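Local structure of M157 (Murid herpesvirus 1, 2NYK) at residues A[21-26]-A[38-44]; A[104-108]-A[159-163]; A[180-184]-A[238-243]. The protein is an MHC class I-like glycoprotein of mouse cytomegalovirus that acts as a ligand for Ly49 receptors on natural killer cells. The protein carries 1 engineered substitution. One frame throughout, in Å; residues are numbered along the deposited sequence.

Interaction 1: A[21-26]-A[38-44]; sequences FTMEFE and TISVDNG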
loop_
_atom_site.group_PDB
_atom_site.type_symbol
_atom_site.label_atom_id
_atom_site.label_comp_id
_atom_site.label_asym_id
_atom_site.label_seq_id
_atom_site.Cartn_x
_atom_site.Cartn_y
_atom_site.Cartn_z
ATOM N N PHE A 21 -7.565 -10.619 -4.719
ATOM C CA PHE A 21 -6.698 -9.529 -4.253
ATOM C C PHE A 21 -6.282 -9.746 -2.808
ATOM O O PHE A 21 -6.805 -10.618 -2.142
ATOM C CB PHE A 21 -7.357 -8.155 -4.448
ATOM C CG PHE A 21 -8.508 -7.850 -3.488
ATOM C CD1 PHE A 21 -8.288 -7.123 -2.325
ATOM C CD2 PHE A 21 -9.818 -8.234 -3.799
ATOM C CE1 PHE A 21 -9.340 -6.833 -1.446
ATOM C CE2 PHE A 21 -10.890 -7.927 -2.969
ATOM C CZ PHE A 21 -10.663 -7.219 -1.769
ATOM N N THR A 22 -5.320 -8.960 -2.349
ATOM C CA THR A 22 -4.810 -9.069 -0.988
ATOM C C THR A 22 -5.051 -7.746 -0.271
ATOM O O THR A 22 -5.168 -6.680 -0.906
ATOM C CB THR A 22 -3.278 -9.412 -0.955
ATOM O OG1 THR A 22 -2.515 -8.254 -1.326
ATOM C CG2 THR A 22 -2.943 -10.558 -1.924
ATOM N N MET A 23 -5.174 -7.834 1.050
ATOM C CA MET A 23 -5.299 -6.688 1.914
ATOM C C MET A 23 -4.348 -6.905 3.077
ATOM O O MET A 23 -4.218 -8.043 3.594
ATOM C CB MET A 23 -6.739 -6.520 2.401
ATOM C CG MET A 23 -7.001 -5.204 3.152
ATOM S SD MET A 23 -8.789 -4.736 3.234
ATOM C CE MET A 23 -9.406 -5.515 1.753
ATOM N N GLU A 24 -3.655 -5.833 3.465
ATOM C CA GLU A 24 -2.673 -5.916 4.539
ATOM C C GLU A 24 -3.111 -4.954 5.599
ATOM O O GLU A 24 -3.254 -3.755 5.337
ATOM C CB GLU A 24 -1.278 -5.571 4.017
ATOM C CG GLU A 24 -0.739 -6.503 2.854
ATOM C CD GLU A 24 -1.378 -6.251 1.480
ATOM O OE1 GLU A 24 -1.595 -5.089 1.090
ATOM O OE2 GLU A 24 -1.677 -7.231 0.770
ATOM N N PHE A 25 -3.349 -5.477 6.794
ATOM C CA PHE A 25 -3.769 -4.676 7.934
ATOM C C PHE A 25 -2.583 -4.595 8.860
ATOM O O PHE A 25 -2.005 -5.639 9.220
ATOM C CB PHE A 25 -4.917 -5.375 8.681
ATOM C CG PHE A 25 -6.112 -5.672 7.841
ATOM C CD1 PHE A 25 -7.131 -4.727 7.704
ATOM C CD2 PHE A 25 -6.234 -6.909 7.195
ATOM C CE1 PHE A 25 -8.252 -5.001 6.932
ATOM C CE2 PHE A 25 -7.327 -7.203 6.429
ATOM C CZ PHE A 25 -8.365 -6.260 6.308
ATOM N N GLU A 26 -2.183 -3.383 9.244
ATOM C CA GLU A 26 -1.018 -3.260 10.098
ATOM C C GLU A 26 -1.259 -2.290 11.252
ATOM O O GLU A 26 -1.847 -1.226 11.065
ATOM C CB GLU A 26 0.185 -2.808 9.266
ATOM C CG GLU A 26 1.463 -2.590 10.072
ATOM C CD GLU A 26 2.682 -2.478 9.164
ATOM O OE1 GLU A 26 3.740 -2.037 9.632
ATOM O OE2 GLU A 26 2.586 -2.827 7.982
ATOM N N THR A 38 -2.992 1.040 9.604
ATOM C CA THR A 38 -3.023 1.238 8.156
ATOM C C THR A 38 -3.659 0.072 7.414
ATOM O O THR A 38 -3.692 -1.063 7.902
ATOM C CB THR A 38 -1.611 1.453 7.534
ATOM O OG1 THR A 38 -0.841 0.257 7.671
ATOM C CG2 THR A 38 -0.876 2.603 8.185
ATOM N N ILE A 39 -4.171 0.372 6.231
ATOM C CA ILE A 39 -4.705 -0.654 5.352
ATOM C C ILE A 39 -4.057 -0.414 4.007
ATOM O O ILE A 39 -4.031 0.726 3.532
ATOM C CB ILE A 39 -6.233 -0.568 5.196
ATOM C CG1 ILE A 39 -6.956 -0.769 6.534
ATOM C CG2 ILE A 39 -6.739 -1.638 4.169
ATOM C CD1 ILE A 39 -8.416 -0.491 6.408
ATOM N N SER A 40 -3.566 -1.495 3.393
ATOM C CA SER A 40 -2.998 -1.458 2.058
ATOM C C SER A 40 -3.707 -2.572 1.300
ATOM O O SER A 40 -4.314 -3.461 1.922
ATOM C CB SER A 40 -1.496 -1.770 2.117
ATOM O OG SER A 40 -0.890 -1.008 3.173
ATOM N N VAL A 41 -3.613 -2.550 -0.027
ATOM C CA VAL A 41 -4.208 -3.602 -0.813
ATOM C C VAL A 41 -3.183 -4.015 -1.831
ATOM O O VAL A 41 -2.372 -3.193 -2.257
ATOM C CB VAL A 41 -5.501 -3.177 -1.542
ATOM C CG1 VAL A 41 -6.583 -2.733 -0.538
ATOM C CG2 VAL A 41 -5.201 -2.064 -2.547
ATOM N N ASP A 42 -3.242 -5.284 -2.204
ATOM C CA ASP A 42 -2.359 -5.870 -3.212
ATOM C C ASP A 42 -0.886 -5.633 -2.953
ATOM O O ASP A 42 -0.107 -5.395 -3.879
ATOM C CB ASP A 42 -2.777 -5.429 -4.620
ATOM C CG ASP A 42 -3.945 -6.230 -5.121
ATOM O OD1 ASP A 42 -4.189 -7.293 -4.517
ATOM O OD2 ASP A 42 -4.610 -5.833 -6.099
ATOM N N ASN A 43 -0.523 -5.709 -1.674
ATOM C CA ASN A 43 0.863 -5.510 -1.216
ATOM C C ASN A 43 1.479 -4.172 -1.690
ATOM O O ASN A 43 2.683 -4.086 -1.952
ATOM C CB ASN A 43 1.719 -6.729 -1.598
ATOM C CG ASN A 43 2.986 -6.844 -0.769
ATOM O OD1 ASN A 43 3.014 -6.519 0.436
ATOM N ND2 ASN A 43 4.047 -7.301 -1.408
ATOM N N GLY A 44 0.650 -3.123 -1.782
ATOM C CA GLY A 44 1.131 -1.808 -2.220
ATOM C C GLY A 44 1.246 -0.863 -1.052
ATOM O O GLY A 44 1.269 -1.297 0.091
HETATM O O HOH W 1 -1.109 -1.651 5.894
HETATM O O HOH W 2 1.273 -3.604 1.830
#

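Interaction 2: A[104-108]-A[159-163]; sequences LFLGF and EIKNR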
loop_
_atom_site.group_PDB
_atom_site.type_symbol
_atom_site.label_atom_id
_atom_site.label_comp_id
_atom_site.label_asym_id
_atom_site.label_seq_id
_atom_site.Cartn_x
_atom_site.Cartn_y
_atom_site.Cartn_z
ATOM N N LEU A 104 -4.879 -12.915 1.660
ATOM C CA LEU A 104 -5.271 -13.154 0.293
ATOM C C LEU A 104 -6.737 -13.525 0.269
ATOM O O LEU A 104 -7.144 -14.463 0.946
ATOM C CB LEU A 104 -4.449 -14.307 -0.298
ATOM C CG LEU A 104 -4.838 -14.892 -1.666
ATOM C CD1 LEU A 104 -4.713 -13.879 -2.811
ATOM C CD2 LEU A 104 -3.985 -16.130 -1.963
ATOM N N PHE A 105 -7.521 -12.794 -0.520
ATOM C CA PHE A 105 -8.947 -13.065 -0.654
ATOM C C PHE A 105 -9.178 -13.837 -1.936
ATOM O O PHE A 105 -9.184 -13.258 -3.016
ATOM C CB PHE A 105 -9.759 -11.769 -0.642
ATOM C CG PHE A 105 -9.677 -11.020 0.654
ATOM C CD1 PHE A 105 -10.278 -11.514 1.790
ATOM C CD2 PHE A 105 -8.980 -9.835 0.747
ATOM C CE1 PHE A 105 -10.194 -10.841 3.004
ATOM C CE2 PHE A 105 -8.890 -9.148 1.966
ATOM C CZ PHE A 105 -9.502 -9.649 3.094
ATOM N N LEU A 106 -9.343 -15.151 -1.802
ATOM C CA LEU A 106 -9.523 -16.049 -2.931
ATOM C C LEU A 106 -10.941 -16.649 -2.891
ATOM O O LEU A 106 -11.271 -17.406 -1.973
ATOM C CB LEU A 106 -8.463 -17.159 -2.889
ATOM C CG LEU A 106 -8.368 -18.104 -4.095
ATOM C CD1 LEU A 106 -8.163 -17.333 -5.398
ATOM C CD2 LEU A 106 -7.250 -19.133 -3.897
ATOM N N GLY A 107 -11.775 -16.295 -3.872
ATOM C CA GLY A 107 -13.199 -16.621 -3.791
ATOM C C GLY A 107 -13.716 -15.960 -2.538
ATOM O O GLY A 107 -13.536 -14.749 -2.342
ATOM N N PHE A 108 -14.332 -16.749 -1.668
ATOM C CA PHE A 108 -14.716 -16.236 -0.352
ATOM C C PHE A 108 -13.888 -16.859 0.768
ATOM O O PHE A 108 -14.315 -16.897 1.920
ATOM C CB PHE A 108 -16.223 -16.408 -0.103
ATOM C CG PHE A 108 -17.101 -15.484 -0.941
ATOM C CD1 PHE A 108 -16.630 -14.250 -1.392
ATOM C CD2 PHE A 108 -18.415 -15.843 -1.230
ATOM C CE1 PHE A 108 -17.459 -13.393 -2.133
ATOM C CE2 PHE A 108 -19.238 -15.008 -1.970
ATOM C CZ PHE A 108 -18.756 -13.784 -2.425
ATOM N N GLU A 159 -18.300 -9.213 2.713
ATOM C CA GLU A 159 -18.486 -7.791 2.927
ATOM C C GLU A 159 -17.242 -6.996 2.493
ATOM O O GLU A 159 -17.366 -5.971 1.825
ATOM C CB GLU A 159 -18.832 -7.494 4.397
ATOM C CG GLU A 159 -19.377 -6.106 4.590
ATOM C CD GLU A 159 -19.591 -5.733 6.045
ATOM O OE1 GLU A 159 -19.778 -6.639 6.907
ATOM O OE2 GLU A 159 -19.591 -4.510 6.317
ATOM N N ILE A 160 -16.058 -7.463 2.901
ATOM C CA ILE A 160 -14.791 -6.782 2.561
ATOM C C ILE A 160 -14.571 -6.703 1.053
ATOM O O ILE A 160 -14.303 -5.630 0.514
ATOM C CB ILE A 160 -13.582 -7.439 3.273
ATOM C CG1 ILE A 160 -13.754 -7.372 4.816
ATOM C CG2 ILE A 160 -12.301 -6.723 2.892
ATOM C CD1 ILE A 160 -12.789 -8.313 5.612
ATOM N N LYS A 161 -14.687 -7.840 0.372
ATOM C CA LYS A 161 -14.558 -7.898 -1.085
ATOM C C LYS A 161 -15.574 -7.001 -1.775
ATOM O O LYS A 161 -15.227 -6.246 -2.680
ATOM C CB LYS A 161 -14.692 -9.345 -1.576
ATOM C CG LYS A 161 -13.569 -10.278 -1.097
ATOM C CD LYS A 161 -13.523 -11.588 -1.894
ATOM C CE LYS A 161 -12.725 -11.434 -3.201
ATOM N NZ LYS A 161 -12.869 -12.678 -4.028
ATOM N N ASN A 162 -16.816 -7.034 -1.303
ATOM C CA ASN A 162 -17.870 -6.176 -1.866
ATOM C C ASN A 162 -17.529 -4.691 -1.722
ATOM O O ASN A 162 -17.689 -3.907 -2.652
ATOM C CB ASN A 162 -19.234 -6.494 -1.242
ATOM C CG ASN A 162 -20.334 -5.542 -1.710
ATOM O OD1 ASN A 162 -20.667 -4.582 -1.014
ATOM N ND2 ASN A 162 -20.894 -5.805 -2.890
ATOM N N ARG A 163 -17.021 -4.335 -0.549
ATOM C CA ARG A 163 -16.623 -2.956 -0.234
ATOM C C ARG A 163 -15.408 -2.467 -1.022
ATOM O O ARG A 163 -15.353 -1.290 -1.413
ATOM C CB ARG A 163 -16.329 -2.826 1.266
ATOM C CG ARG A 163 -17.541 -2.717 2.112
ATOM C CD ARG A 163 -17.259 -3.015 3.609
ATOM N NE ARG A 163 -16.267 -2.123 4.203
ATOM C CZ ARG A 163 -16.344 -0.796 4.189
ATOM N NH1 ARG A 163 -17.368 -0.184 3.600
ATOM N NH2 ARG A 163 -15.393 -0.070 4.763
HETATM O O HOH W 3 -11.202 -14.335 -5.795
#

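Interaction 3: A[180-184]-A[238-243]; sequences TEVEF and AQRCYV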
loop_
_atom_site.group_PDB
_atom_site.type_symbol
_atom_site.label_atom_id
_atom_site.label_comp_id
_atom_site.label_asym_id
_atom_site.label_seq_id
_atom_site.Cartn_x
_atom_site.Cartn_y
_atom_site.Cartn_z
ATOM N N THR A 180 0.613 6.903 -15.947
ATOM C CA THR A 180 1.792 7.350 -15.215
ATOM C C THR A 180 2.361 8.636 -15.833
ATOM O O THR A 180 2.619 8.686 -17.039
ATOM C CB THR A 180 2.857 6.232 -15.200
ATOM O OG1 THR A 180 2.254 5.019 -14.719
ATOM C CG2 THR A 180 4.036 6.617 -14.311
ATOM N N GLU A 181 2.523 9.686 -15.031
ATOM C CA GLU A 181 2.993 10.965 -15.572
ATOM C C GLU A 181 4.462 11.136 -15.241
ATOM O O GLU A 181 4.865 10.779 -14.155
ATOM C CB GLU A 181 2.165 12.116 -15.023
ATOM C CG GLU A 181 0.659 11.942 -15.312
ATOM C CD GLU A 181 -0.223 12.909 -14.547
ATOM O OE1 GLU A 181 0.197 13.410 -13.475
ATOM O OE2 GLU A 181 -1.340 13.182 -15.038
ATOM N N VAL A 182 5.244 11.675 -16.187
ATOM C CA VAL A 182 6.707 11.803 -16.062
ATOM C C VAL A 182 7.227 13.163 -16.553
ATOM O O VAL A 182 7.018 13.545 -17.700
ATOM C CB VAL A 182 7.442 10.638 -16.781
ATOM C CG1 VAL A 182 8.962 10.748 -16.606
ATOM C CG2 VAL A 182 6.948 9.302 -16.246
ATOM N N GLU A 183 7.875 13.893 -15.649
ATOM C CA GLU A 183 8.517 15.161 -15.945
ATOM C C GLU A 183 10.018 14.919 -15.943
ATOM O O GLU A 183 10.636 14.777 -14.874
ATOM C CB GLU A 183 8.137 16.210 -14.900
ATOM C CG GLU A 183 6.632 16.493 -14.852
ATOM C CD GLU A 183 6.185 17.183 -13.586
ATOM O OE1 GLU A 183 6.233 16.575 -12.497
ATOM O OE2 GLU A 183 5.747 18.346 -13.675
ATOM N N PHE A 184 10.588 14.842 -17.149
ATOM C CA PHE A 184 11.999 14.531 -17.335
ATOM C C PHE A 184 12.643 15.666 -18.131
ATOM O O PHE A 184 12.431 15.788 -19.348
ATOM C CB PHE A 184 12.159 13.168 -18.030
ATOM C CG PHE A 184 13.594 12.726 -18.219
ATOM C CD1 PHE A 184 14.565 12.990 -17.258
ATOM C CD2 PHE A 184 13.961 12.010 -19.357
ATOM C CE1 PHE A 184 15.877 12.577 -17.443
ATOM C CE2 PHE A 184 15.275 11.592 -19.556
ATOM C CZ PHE A 184 16.235 11.871 -18.592
ATOM N N ALA A 238 22.295 12.340 -18.381
ATOM C CA ALA A 238 21.520 11.132 -18.658
ATOM C C ALA A 238 20.389 11.434 -19.628
ATOM O O ALA A 238 19.712 12.476 -19.523
ATOM C CB ALA A 238 20.973 10.527 -17.359
ATOM N N GLN A 239 20.189 10.522 -20.576
ATOM C CA GLN A 239 19.276 10.777 -21.694
ATOM C C GLN A 239 17.964 10.007 -21.586
ATOM O O GLN A 239 17.050 10.240 -22.379
ATOM C CB GLN A 239 19.964 10.496 -23.046
ATOM C CG GLN A 239 21.158 11.404 -23.359
ATOM C CD GLN A 239 20.779 12.878 -23.435
ATOM O OE1 GLN A 239 20.051 13.307 -24.344
ATOM N NE2 GLN A 239 21.276 13.663 -22.478
ATOM N N ARG A 240 17.885 9.098 -20.611
ATOM C CA ARG A 240 16.713 8.245 -20.414
ATOM C C ARG A 240 16.304 8.155 -18.938
ATOM O O ARG A 240 17.150 8.048 -18.050
ATOM C CB ARG A 240 16.972 6.837 -20.953
ATOM C CG ARG A 240 17.005 6.728 -22.466
ATOM C CD ARG A 240 18.119 5.813 -22.914
ATOM N NE ARG A 240 19.411 6.328 -22.465
ATOM C CZ ARG A 240 20.599 5.776 -22.730
ATOM N NH1 ARG A 240 20.695 4.662 -23.460
ATOM N NH2 ARG A 240 21.700 6.350 -22.256
ATOM N N CYS A 241 14.996 8.235 -18.702
ATOM C CA CYS A 241 14.410 7.991 -17.379
ATOM C C CYS A 241 13.536 6.754 -17.509
ATOM O O CYS A 241 12.617 6.715 -18.324
ATOM C CB CYS A 241 13.584 9.190 -16.907
ATOM S SG CYS A 241 12.777 8.924 -15.305
ATOM N N TYR A 242 13.875 5.737 -16.735
ATOM C CA TYR A 242 13.160 4.466 -16.730
ATOM C C TYR A 242 12.196 4.384 -15.545
ATOM O O TYR A 242 12.498 4.825 -14.432
ATOM C CB TYR A 242 14.140 3.292 -16.657
ATOM C CG TYR A 242 15.072 3.204 -17.851
ATOM C CD1 TYR A 242 16.226 3.988 -17.911
ATOM C CD2 TYR A 242 14.796 2.347 -18.914
ATOM C CE1 TYR A 242 17.093 3.918 -19.003
ATOM C CE2 TYR A 242 15.659 2.267 -20.021
ATOM C CZ TYR A 242 16.805 3.059 -20.052
ATOM O OH TYR A 242 17.663 3.003 -21.125
ATOM N N VAL A 243 11.037 3.805 -15.814
ATOM C CA VAL A 243 10.045 3.578 -14.795
ATOM C C VAL A 243 9.697 2.111 -14.801
ATOM O O VAL A 243 9.210 1.596 -15.791
ATOM C CB VAL A 243 8.773 4.391 -15.050
ATOM C CG1 VAL A 243 7.768 4.137 -13.939
ATOM C CG2 VAL A 243 9.097 5.885 -15.187
#

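Interaction 1: A[21-26]-A[38-44]
E24 pairs with S40, and E26 with T38, as hydrogen-bonded pairs of an antiparallel hairpin, while M23–V41 and F25–I39 are the non-hydrogen-bonded pairs between and beside them. The ladder is closed at its D42 end by two hydrogen bonds between D42 and T22: D42 N gives a nearly straight bond to T22 O (2.7 Å), and T22 N donates in return to D42 OD1 (3.0 Å), meeting that oxygen close to its C–O axis. This backbone ladder and the corner beside it are the tight part. There the E24 chain, bent at chi2 (75°), folds back over the turn, where N43 N makes weak bonds to both OE1 (3.0 Å) and OE2 (3.1 Å); T22 OG1 also donates to E24 OE2, at a doubtfully short 2.5 Å.

Contact on the apolar face is lighter: M23 CG sits 3.7 Å from I39 CG2, and the F25 ring lies alongside I39, its CD1 4.1 Å from CG1. Elsewhere the polar face is watered. One water donates to E24 O (3.1 Å) and also bonds T38 OG1 and S40 OG; a second links E24 OE1, weakly, to G44 O. Beyond the hairpin, E26 forms a salt bridge with R100 of strand 96-106, which flanks strand 21-30, and strand 46-51 flanks the other edge. Helices 71-90 and 157-173 cover the apolar face, F25 and I39 touching L76 and V41 touching L171.

Interaction 2: A[104-108]-A[159-163]
K161 reaches from its helix to the turn at G107, where NZ donates to the carbonyl oxygen of G107 over 2.8 Å. The donor lies in the carbonyl plane and on a lone pair, with a C=O...N angle of 132°. A water 2.9 Å from NZ also accepts from G107 N (2.8 Å), so the lysine holds both polar backbone atoms of the glycine, one directly and one through solvent. F19 O and D16 O accept from the same ammonium group; four acceptors thus share its three N-H groups, a setting that would probably favour the charged form. The chain gets there by a bend at chi3 (84°) between extended chi2 and chi4. G107 itself has a positive phi (59°), in the tight connection between strands 96-106 and 109-118.

In the MHC class I fold an antiparallel sheet forms the floor of a platform and helices lie across it; here helix 157-173 is laid over that sheet, and strand 96-106 meets its underside.

The remaining contacts are apolar. Of the K161 methylenes, CE lies 3.9 Å from F105 CB, while CD meets the edge of the F108 ring, 4.1 Å from CD1 and near the ring plane. One helix position earlier, I160 crosses F105 at about a right angle and sets CG2 4.1 Å from CZ at the far end of the ring. F17 packs edge-to-face with F108.

Interaction 3: A[180-184]-A[238-243]
The carbonyl oxygen of Q239 is met by two groups: T254 OG1 makes a hydrogen bond to it, and the ring of F184 brings CE2 to 3.6 Å, with the oxygen at the ring edge and near its plane. A238 O approaches the same ring obliquely, 3.6 Å from CZ. The backbone of 238-241 thus curls round the outer end of the phenyl group, and C241 N lies 3.5 Å from CE2.

One face of the ring is covered by C241. Its CB stands over the centre, 3.7 Å from the centroid and only 9° off the normal, a CH-pi contact; SG is farther out, 5.0 Å from the centroid, a distant sulfur-aromatic approach. F184 has CG anti to its backbone N (chi1 -178°), which carries the ring across toward the opposing strand.

C241 is joined to C194 by a disulfide, consistent with the intersheet bridge of an immunoglobulin-like domain, as in alpha3 of MHC class I. The short segments of strands 181-186 and 241-245 run nearly antiparallel at 160° and 9.3 Å apart, too far for backbone pairing, so they meet through side chains, the F184 ring also packing on the backbone of 238-241.

Farther along, V182 and V243 lie alongside each other, pointing opposite ways and touching through their CG2 methyls at 4.2 Å, while V182 CG1 rests 4.4 Å from the C241 sulfur. T180 adds its methyl beside V243 CG1, its hydroxyl being turned to Y176 O. P265 packs on T180, V182 and V243, and L208 on both F184 and C241.

The three contacts follow one another along the chain, each closing before the next opens. Interactions 1 and 2 have centres 12 Å apart and share the sheet of the platform: strands 21-30 and 96-106 are neighbours in it, F21 O lies 2.8 Å from F105 N in a probable hydrogen bond, and M23 packs against both F105 and I160, so the hairpin and the helix-to-sheet contact form one continuous core. Interaction 3 lies apart, about 28 Å from interaction 1 and 36 Å from interaction 2 between centres, in what is probably the immunoglobulin-like domain. Helix 157-173 is followed, after a short connection, by strand 181-186, joining the two parts of this MHC class I-like architecture.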